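Local structure of xylooligosaccharide oxidase (Myceliophthora thermophila, 5K8E) at residues 133-138 and 150-155; 169-174 and 270-275; 236-241 and 320-325. The protein oxidises the C1 hydroxyl of xylooligosaccharides and related sugars to lactones, using a bicovalently bound FAD and reducing molecular oxygen to hydrogen peroxide. All blocks are in the same frame, centred on the assembly; numbering follows the deposited sequence.

Contact 1: residues 133-138 and 150-155; sequences ARLGHI and FSHGTC. With FAD (flavin-adenine dinucleotide), chain D.
Leu135 and Cys155 bring the two backbones nearest, with CA atoms 7.2 Å apart, while Ile138 and Phe150 at the other end stand 9.1 Å apart. Segment 133-138 leads into helix 135-146, which begins at Leu135, with Arg134 at the N-cap position; segment 150-155 is an irregular loop running to the flavin. No hydrogen bond joins the two. Leu135 contributes the largest share: its CD1 branch rests on backbone carbonyls, 3.7 Å from Gly153 O and 3.8 Å from Cys155 O. Farther along, Ile138 presents CG2, the branch anti to its backbone N, to the Phe150 ring at CE2, 3.5 Å away. His152 is fixed by its own loop: ND1 donates to Gly153 O (3.0 Å, N-H...O angle 165°), the acceptor lying in the ring plane and the donor in the carbonyl plane on a lone pair. Beyond it, Thr154 N donates to FAD O4 (3.0 Å), and Cys155 SG is covalently bound to FAD C6. Together with His94, this cysteine makes the bicovalent flavin linkage, and Thr154 is a substrate-binding residue. The chemistry is therefore divided: apolar helix side chains back the loop, whose polar and sulfur atoms grip the isoalloxazine.

Contact 2: residues 169-174 and 270-275; sequences FGFSSH and NMRVLG. With FAD (flavin-adenine dinucleotide), chain D.
Phe171 sets its ring rim over one face of the Arg272 guanidinium: CZ lies 3.5 Å above that plane, displaced toward its rim, and the ring and guanidinium planes are 55° apart. The phenyl ring thus leans on the cationic group rather than stacking flat against it; its stacking partner is the ring of Tyr323. At the edge of the same ring, in its plane, sits Asn270 O, 3.9 Å from Phe171 CD1, so the carbonyl faces the ring's C-H rim. Phe169, nearer the flavin, has Ser173 CB against one face of its ring.

Arg272 reaches Phe171 with a chain extended from CG to NE, CG being held between the backbone N and carbonyl carbon (chi1 72°). Its NE is hydrogen-bonded to Gln283 on the adjoining strand 279-286, which helps fix the plane of the guanidinium. Asn270 points its amide into the type I turn from Gly170 to Ser173. There OD1 accepts a weak bond from His174 N, 2.9 Å long but bent to 116°, while ND2 is hydrogen-bonded to Ser175. The turn has its own braces: Gly170 N donates at 2.9 Å to Ser173 OG, which is also hydrogen-bonded to Gly177 O, and Ser173 N donates to Gly170 O at 3.1 Å.

Just before the turn, Phe169 uses its backbone to read the flavin pyrimidine edge. Its N donates to FAD O2 at 3.0 Å, and its O accepts from FAD N3 at 2.6 Å. One short loop therefore meets the cofactor through its peptide and the substrate-binding Arg272 through Phe171. This arrangement is consistent with a coupling of the arginine's orientation, steadied by Phe171 and Gln283, to the flavin's position.

Contact 3: residues 236-241 and 320-325; sequences SYEINL and FRHYAY
Ser236 lies over one face of the His322 imidazole, and this is the tightly packed half of the contact. OG sits 3.4 Å above the ring plane over its centre, while CB makes a CH-pi contact 3.9 Å from the ring centroid and 27° off the normal. With OG between the backbone N and carbonyl carbon (chi1 68°), both atoms of the serine side chain bear on the ring; OG is also hydrogen-bonded to His314. Packing continues within the helix end, where His322 CD2 stands 3.5 Å above one face of the Tyr323 ring, over its centre.

The looser side is bridged by water. Around Glu238 the side chains do not meet directly: Glu238 OE2 and His322 NE2 remain 4.5 Å apart, and a single water fills in between. It donates to Glu238 OE2 at 2.6 Å and to Tyr323 OH at 2.7 Å, and is hydrogen-bonded to His322 NE2 at 2.8 Å, lying in the imidazole plane. The nearby carboxylate could raise the histidine's affinity for a proton, though the protonation state is not determined. Tyr323 OH is hydrogen-bonded as well to Gly284 O of strand 279-286.

The axes of strand 236-240 and helix 320-324 come within 10.4 Å, their N-to-C directions 42° apart. Strand 234-240 pairs with 308-314 and 279-286 in the eight-stranded antiparallel sheet. Helix 316-324 lies against one face of it, while Tyr237 and Ile239 pack on helix 290-304.

Contact 1 closes before the others begin, whereas the segments of contacts 2 and 3 alternate along the chain. Contact 1 lies within the FAD-binding range, with its centre about 15 Å from that of contact 2 and 17 Å from that of contact 3; the centres of contacts 2 and 3 are about 10 Å apart, and both reach the eight-stranded sheet through strands 269-276 and 234-240. The flavin joins contacts 1 and 2. Packing links all three: Thr154 CG2 lies 3.6 Å from Phe171 CD2, Thr154 CB 3.6 Å from Tyr323 O, and Met271 SD 3.3 Å from Tyr237 OH. Cofactor-binding loops and the sheet carrying Arg272 thus converge where substrate meets flavin.

Contact 1: residues 133-138 and 150-155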
# COMPACT_ATOMS: atom_id res chain seq x y z
N ALA A 133 7.75 3.43 12.06
CA ALA A 133 7.10 2.27 12.68
C ALA A 133 6.53 1.34 11.63
O ALA A 133 5.87 1.78 10.70
CB ALA A 133 6.00 2.72 13.62
N ARG A 134 6.78 0.05 11.79
CA ARG A 134 6.25 -0.94 10.86
C ARG A 134 4.92 -1.48 11.39
O ARG A 134 4.63 -1.41 12.60
CB ARG A 134 7.25 -2.06 10.65
CG ARG A 134 8.54 -1.58 10.01
CD ARG A 134 9.63 -2.63 10.11
NE ARG A 134 10.92 -2.05 9.76
CZ ARG A 134 11.40 -1.96 8.52
NH1 ARG A 134 10.70 -2.41 7.48
NH2 ARG A 134 12.59 -1.40 8.33
N LEU A 135 4.12 -2.02 10.47
CA LEU A 135 2.72 -2.38 10.77
C LEU A 135 2.58 -3.41 11.88
O LEU A 135 1.67 -3.31 12.69
CB LEU A 135 2.03 -2.91 9.51
CG LEU A 135 1.92 -1.96 8.32
CD1 LEU A 135 1.10 -2.60 7.20
CD2 LEU A 135 1.32 -0.63 8.75
N GLY A 136 3.46 -4.40 11.90
CA GLY A 136 3.43 -5.42 12.93
C GLY A 136 3.65 -4.83 14.31
O GLY A 136 2.98 -5.20 15.26
N HIS A 137 4.59 -3.91 14.41
CA HIS A 137 4.90 -3.27 15.67
C HIS A 137 3.70 -2.44 16.11
O HIS A 137 3.27 -2.52 17.27
CB HIS A 137 6.15 -2.40 15.55
CG HIS A 137 6.49 -1.64 16.79
ND1 HIS A 137 6.75 -2.25 18.00
CD2 HIS A 137 6.64 -0.31 17.00
CE1 HIS A 137 7.04 -1.34 18.90
NE2 HIS A 137 6.98 -0.15 18.32
N ILE A 138 3.13 -1.69 15.17
CA ILE A 138 1.98 -0.85 15.45
C ILE A 138 0.82 -1.70 15.99
O ILE A 138 0.31 -1.43 17.08
CB ILE A 138 1.55 -0.06 14.21
CG1 ILE A 138 2.61 1.00 13.88
CG2 ILE A 138 0.20 0.62 14.40
CD1 ILE A 138 2.50 1.57 12.49
N PHE A 150 -6.13 -0.13 14.08
CA PHE A 150 -6.70 0.57 12.94
C PHE A 150 -6.56 -0.32 11.72
O PHE A 150 -5.96 -1.41 11.80
CB PHE A 150 -6.15 2.01 12.75
CG PHE A 150 -4.68 2.11 12.43
CD1 PHE A 150 -4.23 1.96 11.13
CD2 PHE A 150 -3.77 2.48 13.40
CE1 PHE A 150 -2.88 2.09 10.82
CE2 PHE A 150 -2.42 2.62 13.10
CZ PHE A 150 -1.98 2.43 11.80
N SER A 151 -7.16 0.09 10.61
CA SER A 151 -7.24 -0.77 9.43
C SER A 151 -5.98 -0.60 8.61
O SER A 151 -5.64 0.51 8.22
CB SER A 151 -8.47 -0.40 8.60
OG SER A 151 -8.60 -1.30 7.51
N HIS A 152 -5.28 -1.69 8.35
CA HIS A 152 -4.05 -1.62 7.57
C HIS A 152 -3.76 -2.94 6.87
O HIS A 152 -4.53 -3.89 6.99
CB HIS A 152 -2.87 -1.18 8.44
CG HIS A 152 -2.67 -2.02 9.66
ND1 HIS A 152 -2.18 -3.31 9.61
CD2 HIS A 152 -2.87 -1.74 10.98
CE1 HIS A 152 -2.10 -3.80 10.84
NE2 HIS A 152 -2.50 -2.86 11.68
N GLY A 153 -2.63 -2.99 6.17
CA GLY A 153 -2.28 -4.11 5.33
C GLY A 153 -1.77 -5.27 6.15
O GLY A 153 -1.59 -5.17 7.37
N THR A 154 -1.60 -6.39 5.47
CA THR A 154 -0.92 -7.56 5.99
C THR A 154 0.55 -7.31 5.70
O THR A 154 0.91 -6.47 4.87
CB THR A 154 -1.40 -8.83 5.26
OG1 THR A 154 -1.04 -8.73 3.87
CG2 THR A 154 -2.90 -8.97 5.35
N CYS A 155 1.44 -8.02 6.36
CA CYS A 155 2.86 -7.79 6.08
C CYS A 155 3.38 -6.90 7.20
O CYS A 155 3.33 -5.67 7.11
CB CYS A 155 3.12 -7.10 4.73
SG CYS A 155 2.79 -8.03 3.20
PA FAD D . 9.10 2.99 1.49
O1A FAD D . 9.97 3.32 2.69
O2A FAD D . 9.78 2.40 0.29
O5B FAD D . 8.25 4.31 1.11
C5B FAD D . 7.34 4.29 -0.01
C4B FAD D . 7.04 5.70 -0.50
O4B FAD D . 6.49 6.48 0.57
C3B FAD D . 8.30 6.42 -0.96
O3B FAD D . 7.98 7.32 -2.02
C2B FAD D . 8.70 7.18 0.28
O2B FAD D . 9.55 8.30 0.03
C1B FAD D . 7.36 7.56 0.87
N9A FAD D . 7.45 7.76 2.33
C8A FAD D . 7.85 6.88 3.27
N7A FAD D . 7.79 7.43 4.50
C5A FAD D . 7.33 8.69 4.33
C6A FAD D . 7.03 9.83 5.21
N6A FAD D . 7.23 9.67 6.52
N1A FAD D . 6.57 10.97 4.67
C2A FAD D . 6.39 11.11 3.35
N3A FAD D . 6.63 10.11 2.47
C4A FAD D . 7.09 8.90 2.91
N1 FAD D . -0.07 -2.74 0.55
C2 FAD D . -1.39 -2.86 0.87
O2 FAD D . -2.20 -1.94 0.54
N3 FAD D . -1.87 -3.94 1.53
C4 FAD D . -1.07 -4.95 1.92
O4 FAD D . -1.53 -5.94 2.53
C4X FAD D . 0.38 -4.90 1.61
N5 FAD D . 1.25 -5.89 1.96
C5X FAD D . 2.59 -5.80 1.68
C6 FAD D . 3.48 -6.80 2.07
C7 FAD D . 4.85 -6.72 1.77
C7M FAD D . 5.74 -7.86 2.21
C8 FAD D . 5.37 -5.52 1.04
C8M FAD D . 6.84 -5.31 0.68
C9 FAD D . 4.47 -4.52 0.67
C9A FAD D . 3.11 -4.60 0.95
N10 FAD D . 2.20 -3.60 0.54
C10 FAD D . 0.84 -3.71 0.88
C1' FAD D . 2.63 -2.40 -0.19
C2' FAD D . 2.98 -1.25 0.70
O2' FAD D . 1.74 -0.73 1.15
C3' FAD D . 3.75 -0.21 -0.10
O3' FAD D . 4.93 -0.85 -0.59
C4' FAD D . 4.09 0.98 0.78
O4' FAD D . 4.16 2.21 0.04
C5' FAD D . 5.41 0.72 1.48
O5' FAD D . 5.57 1.64 2.57
P FAD D . 7.03 1.71 3.20
O1P FAD D . 7.07 2.85 4.19
O2P FAD D . 7.40 0.33 3.65
O3P FAD D . 7.90 1.98 1.85

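Contact 2: residues 169-174 and 270-275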
# COMPACT_ATOMS: atom_id res chain seq x y z
N PHE A 169 -4.57 -1.21 2.19
CA PHE A 169 -5.73 -2.10 2.17
C PHE A 169 -5.36 -3.43 2.82
O PHE A 169 -4.29 -3.98 2.56
CB PHE A 169 -6.17 -2.36 0.72
CG PHE A 169 -7.46 -3.13 0.60
CD1 PHE A 169 -7.48 -4.52 0.70
CD2 PHE A 169 -8.66 -2.46 0.39
CE1 PHE A 169 -8.68 -5.22 0.60
CE2 PHE A 169 -9.86 -3.16 0.28
CZ PHE A 169 -9.87 -4.54 0.39
N GLY A 170 -6.25 -3.96 3.65
CA GLY A 170 -6.02 -5.25 4.27
C GLY A 170 -7.31 -5.95 4.65
O GLY A 170 -8.40 -5.64 4.12
N PHE A 171 -7.18 -6.90 5.57
CA PHE A 171 -8.27 -7.78 5.95
C PHE A 171 -9.26 -7.19 6.96
O PHE A 171 -10.13 -7.89 7.46
CB PHE A 171 -7.71 -9.13 6.43
CG PHE A 171 -7.46 -10.10 5.31
CD1 PHE A 171 -8.52 -10.64 4.59
CD2 PHE A 171 -6.18 -10.47 4.96
CE1 PHE A 171 -8.31 -11.54 3.55
CE2 PHE A 171 -5.95 -11.38 3.93
CZ PHE A 171 -7.02 -11.91 3.22
N SER A 172 -9.12 -5.89 7.22
CA SER A 172 -10.13 -5.11 7.90
C SER A 172 -10.74 -4.00 7.03
O SER A 172 -11.55 -3.23 7.51
CB SER A 172 -9.52 -4.48 9.16
OG SER A 172 -9.22 -5.50 10.10
N SER A 173 -10.38 -3.94 5.74
CA SER A 173 -10.73 -2.77 4.93
C SER A 173 -12.19 -2.70 4.50
O SER A 173 -12.77 -1.62 4.45
CB SER A 173 -9.80 -2.63 3.72
OG SER A 173 -8.51 -2.20 4.12
N HIS A 174 -12.80 -3.84 4.17
CA HIS A 174 -14.24 -3.81 3.89
C HIS A 174 -14.99 -3.31 5.14
O HIS A 174 -15.95 -2.54 5.05
CB HIS A 174 -14.77 -5.17 3.44
CG HIS A 174 -16.14 -5.10 2.83
ND1 HIS A 174 -17.25 -5.62 3.46
CD2 HIS A 174 -16.58 -4.56 1.67
CE1 HIS A 174 -18.32 -5.41 2.71
NE2 HIS A 174 -17.94 -4.77 1.62
N ASN A 270 -14.40 -9.65 5.04
CA ASN A 270 -13.28 -9.09 4.29
C ASN A 270 -12.66 -10.24 3.50
O ASN A 270 -12.32 -11.28 4.08
CB ASN A 270 -12.24 -8.47 5.22
CG ASN A 270 -12.82 -7.37 6.10
OD1 ASN A 270 -12.65 -6.19 5.82
ND2 ASN A 270 -13.53 -7.77 7.16
N MET A 271 -12.50 -10.06 2.19
CA MET A 271 -12.21 -11.19 1.33
C MET A 271 -11.51 -10.78 0.03
O MET A 271 -11.60 -9.63 -0.41
CB MET A 271 -13.53 -11.90 1.02
CG MET A 271 -13.40 -13.27 0.37
SD MET A 271 -14.95 -14.19 0.46
CE MET A 271 -16.08 -13.11 -0.44
N ARG A 272 -10.83 -11.75 -0.56
CA ARG A 272 -10.11 -11.58 -1.81
C ARG A 272 -10.04 -12.91 -2.54
O ARG A 272 -10.14 -13.98 -1.92
CB ARG A 272 -8.68 -11.08 -1.54
CG ARG A 272 -7.75 -12.12 -0.94
CD ARG A 272 -6.47 -11.49 -0.43
NE ARG A 272 -5.51 -12.47 0.06
CZ ARG A 272 -4.33 -12.15 0.60
NH1 ARG A 272 -3.98 -10.88 0.71
NH2 ARG A 272 -3.52 -13.10 1.04
N VAL A 273 -9.84 -12.83 -3.84
CA VAL A 273 -9.43 -13.98 -4.61
C VAL A 273 -7.91 -14.00 -4.65
O VAL A 273 -7.30 -12.96 -4.93
CB VAL A 273 -9.94 -13.91 -6.05
CG1 VAL A 273 -9.36 -15.05 -6.88
CG2 VAL A 273 -11.46 -13.91 -6.07
N LEU A 274 -7.31 -15.14 -4.34
CA LEU A 274 -5.89 -15.37 -4.63
C LEU A 274 -5.78 -16.44 -5.68
O LEU A 274 -6.31 -17.54 -5.51
CB LEU A 274 -5.10 -15.79 -3.38
CG LEU A 274 -3.66 -16.28 -3.63
CD1 LEU A 274 -2.75 -15.15 -4.08
CD2 LEU A 274 -3.08 -16.92 -2.38
N GLY A 275 -5.10 -16.11 -6.78
CA GLY A 275 -4.88 -17.05 -7.87
C GLY A 275 -3.41 -17.20 -8.20
O GLY A 275 -2.65 -16.22 -8.22
PA FAD D . 9.10 2.99 1.49
O1A FAD D . 9.97 3.32 2.69
O2A FAD D . 9.78 2.40 0.29
O5B FAD D . 8.25 4.31 1.11
C5B FAD D . 7.34 4.29 -0.01
C4B FAD D . 7.04 5.70 -0.50
O4B FAD D . 6.49 6.48 0.57
C3B FAD D . 8.30 6.42 -0.96
O3B FAD D . 7.98 7.32 -2.02
C2B FAD D . 8.70 7.18 0.28
O2B FAD D . 9.55 8.30 0.03
C1B FAD D . 7.36 7.56 0.87
N9A FAD D . 7.45 7.76 2.33
C8A FAD D . 7.85 6.88 3.27
N7A FAD D . 7.79 7.43 4.50
C5A FAD D . 7.33 8.69 4.33
C6A FAD D . 7.03 9.83 5.21
N6A FAD D . 7.23 9.67 6.52
N1A FAD D . 6.57 10.97 4.67
C2A FAD D . 6.39 11.11 3.35
N3A FAD D . 6.63 10.11 2.47
C4A FAD D . 7.09 8.90 2.91
N1 FAD D . -0.07 -2.74 0.55
C2 FAD D . -1.39 -2.86 0.87
O2 FAD D . -2.20 -1.94 0.54
N3 FAD D . -1.87 -3.94 1.53
C4 FAD D . -1.07 -4.95 1.92
O4 FAD D . -1.53 -5.94 2.53
C4X FAD D . 0.38 -4.90 1.61
N5 FAD D . 1.25 -5.89 1.96
C5X FAD D . 2.59 -5.80 1.68
C6 FAD D . 3.48 -6.80 2.07
C7 FAD D . 4.85 -6.72 1.77
C7M FAD D . 5.74 -7.86 2.21
C8 FAD D . 5.37 -5.52 1.04
C8M FAD D . 6.84 -5.31 0.68
C9 FAD D . 4.47 -4.52 0.67
C9A FAD D . 3.11 -4.60 0.95
N10 FAD D . 2.20 -3.60 0.54
C10 FAD D . 0.84 -3.71 0.88
C1' FAD D . 2.63 -2.40 -0.19
C2' FAD D . 2.98 -1.25 0.70
O2' FAD D . 1.74 -0.73 1.15
C3' FAD D . 3.75 -0.21 -0.10
O3' FAD D . 4.93 -0.85 -0.59
C4' FAD D . 4.09 0.98 0.78
O4' FAD D . 4.16 2.21 0.04
C5' FAD D . 5.41 0.72 1.48
O5' FAD D . 5.57 1.64 2.57
P FAD D . 7.03 1.71 3.20
O1P FAD D . 7.07 2.85 4.19
O2P FAD D . 7.40 0.33 3.65
O3P FAD D . 7.90 1.98 1.85

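Contact 3: residues 236-241 and 320-325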
# COMPACT_ATOMS: atom_id res chain seq x y z
N SER A 236 -10.88 -16.77 10.01
CA SER A 236 -10.33 -16.92 8.68
C SER A 236 -10.99 -18.11 8.01
O SER A 236 -11.43 -19.05 8.66
CB SER A 236 -8.80 -17.05 8.70
OG SER A 236 -8.37 -18.26 9.29
N TYR A 237 -11.09 -18.03 6.69
CA TYR A 237 -11.69 -19.09 5.90
C TYR A 237 -11.22 -19.01 4.46
O TYR A 237 -10.67 -18.00 4.03
CB TYR A 237 -13.21 -18.98 5.94
CG TYR A 237 -13.73 -17.70 5.35
CD1 TYR A 237 -13.75 -16.52 6.09
CD2 TYR A 237 -14.21 -17.66 4.03
CE1 TYR A 237 -14.24 -15.34 5.55
CE2 TYR A 237 -14.68 -16.48 3.48
CZ TYR A 237 -14.70 -15.33 4.25
OH TYR A 237 -15.18 -14.15 3.72
N GLU A 238 -11.46 -20.10 3.75
CA GLU A 238 -11.08 -20.23 2.36
C GLU A 238 -12.21 -20.91 1.60
O GLU A 238 -12.98 -21.69 2.16
CB GLU A 238 -9.78 -21.02 2.24
CG GLU A 238 -8.57 -20.20 2.66
CD GLU A 238 -7.33 -21.01 3.01
OE1 GLU A 238 -7.19 -22.17 2.60
OE2 GLU A 238 -6.46 -20.44 3.69
N ILE A 239 -12.33 -20.56 0.32
CA ILE A 239 -13.28 -21.19 -0.58
C ILE A 239 -12.52 -21.49 -1.86
O ILE A 239 -12.17 -20.58 -2.61
CB ILE A 239 -14.49 -20.29 -0.89
CG1 ILE A 239 -15.22 -19.88 0.40
CG2 ILE A 239 -15.45 -20.99 -1.84
CD1 ILE A 239 -16.22 -18.76 0.19
N ASN A 240 -12.26 -22.77 -2.11
CA ASN A 240 -11.50 -23.14 -3.30
C ASN A 240 -12.35 -23.00 -4.53
O ASN A 240 -13.52 -23.35 -4.51
CB ASN A 240 -10.93 -24.55 -3.16
CG ASN A 240 -9.81 -24.61 -2.14
OD1 ASN A 240 -8.98 -23.69 -2.06
ND2 ASN A 240 -9.78 -25.66 -1.35
N LEU A 241 -11.78 -22.44 -5.59
CA LEU A 241 -12.53 -22.13 -6.80
C LEU A 241 -12.05 -22.99 -7.95
O LEU A 241 -10.84 -23.12 -8.15
CB LEU A 241 -12.39 -20.65 -7.15
CG LEU A 241 -12.99 -19.66 -6.15
CD1 LEU A 241 -12.53 -18.24 -6.47
CD2 LEU A 241 -14.51 -19.75 -6.13
N PHE A 320 -4.21 -11.56 12.67
CA PHE A 320 -3.18 -10.85 11.91
C PHE A 320 -2.07 -11.81 11.48
O PHE A 320 -1.67 -11.80 10.32
CB PHE A 320 -2.57 -9.71 12.72
CG PHE A 320 -1.57 -8.88 11.94
CD1 PHE A 320 -1.97 -8.11 10.87
CD2 PHE A 320 -0.23 -8.87 12.29
CE1 PHE A 320 -1.06 -7.36 10.14
CE2 PHE A 320 0.69 -8.10 11.57
CZ PHE A 320 0.27 -7.35 10.50
N ARG A 321 -1.58 -12.62 12.41
CA ARG A 321 -0.51 -13.57 12.11
C ARG A 321 -0.89 -14.53 11.00
O ARG A 321 -0.05 -14.87 10.18
CB ARG A 321 -0.12 -14.39 13.35
CG ARG A 321 0.67 -13.58 14.37
CD ARG A 321 1.43 -14.47 15.35
NE ARG A 321 0.54 -15.29 16.15
CZ ARG A 321 -0.15 -14.89 17.22
NH1 ARG A 321 -0.06 -13.63 17.67
NH2 ARG A 321 -0.94 -15.75 17.86
N HIS A 322 -2.15 -14.96 10.97
CA HIS A 322 -2.60 -15.96 10.02
C HIS A 322 -2.31 -15.57 8.57
O HIS A 322 -1.93 -16.41 7.77
CB HIS A 322 -4.11 -16.25 10.19
CG HIS A 322 -4.65 -17.24 9.21
ND1 HIS A 322 -4.57 -18.60 9.41
CD2 HIS A 322 -5.23 -17.07 8.00
CE1 HIS A 322 -5.10 -19.23 8.37
NE2 HIS A 322 -5.51 -18.32 7.50
N TYR A 323 -2.49 -14.29 8.25
CA TYR A 323 -2.24 -13.79 6.89
C TYR A 323 -0.96 -12.96 6.76
O TYR A 323 -0.72 -12.37 5.70
CB TYR A 323 -3.44 -12.96 6.41
CG TYR A 323 -4.66 -13.78 6.03
CD1 TYR A 323 -4.61 -14.71 4.99
CD2 TYR A 323 -5.88 -13.61 6.69
CE1 TYR A 323 -5.72 -15.46 4.64
CE2 TYR A 323 -7.00 -14.35 6.34
CZ TYR A 323 -6.92 -15.27 5.31
OH TYR A 323 -8.02 -16.02 4.97
N ALA A 324 -0.16 -12.91 7.83
CA ALA A 324 1.06 -12.12 7.83
C ALA A 324 2.17 -12.82 7.06
O ALA A 324 3.03 -12.15 6.47
CB ALA A 324 1.51 -11.84 9.25
N TYR A 325 2.15 -14.15 7.05
CA TYR A 325 3.19 -14.94 6.37
C TYR A 325 4.57 -14.48 6.84
O TYR A 325 5.42 -14.09 6.05
CB TYR A 325 3.07 -14.82 4.83
CG TYR A 325 1.75 -15.31 4.26
CD1 TYR A 325 1.56 -16.64 3.90
CD2 TYR A 325 0.68 -14.43 4.09
CE1 TYR A 325 0.35 -17.08 3.38
CE2 TYR A 325 -0.53 -14.86 3.57
CZ TYR A 325 -0.69 -16.19 3.22
OH TYR A 325 -1.90 -16.60 2.70
O HOH W 1 -7.24 -18.58 5.27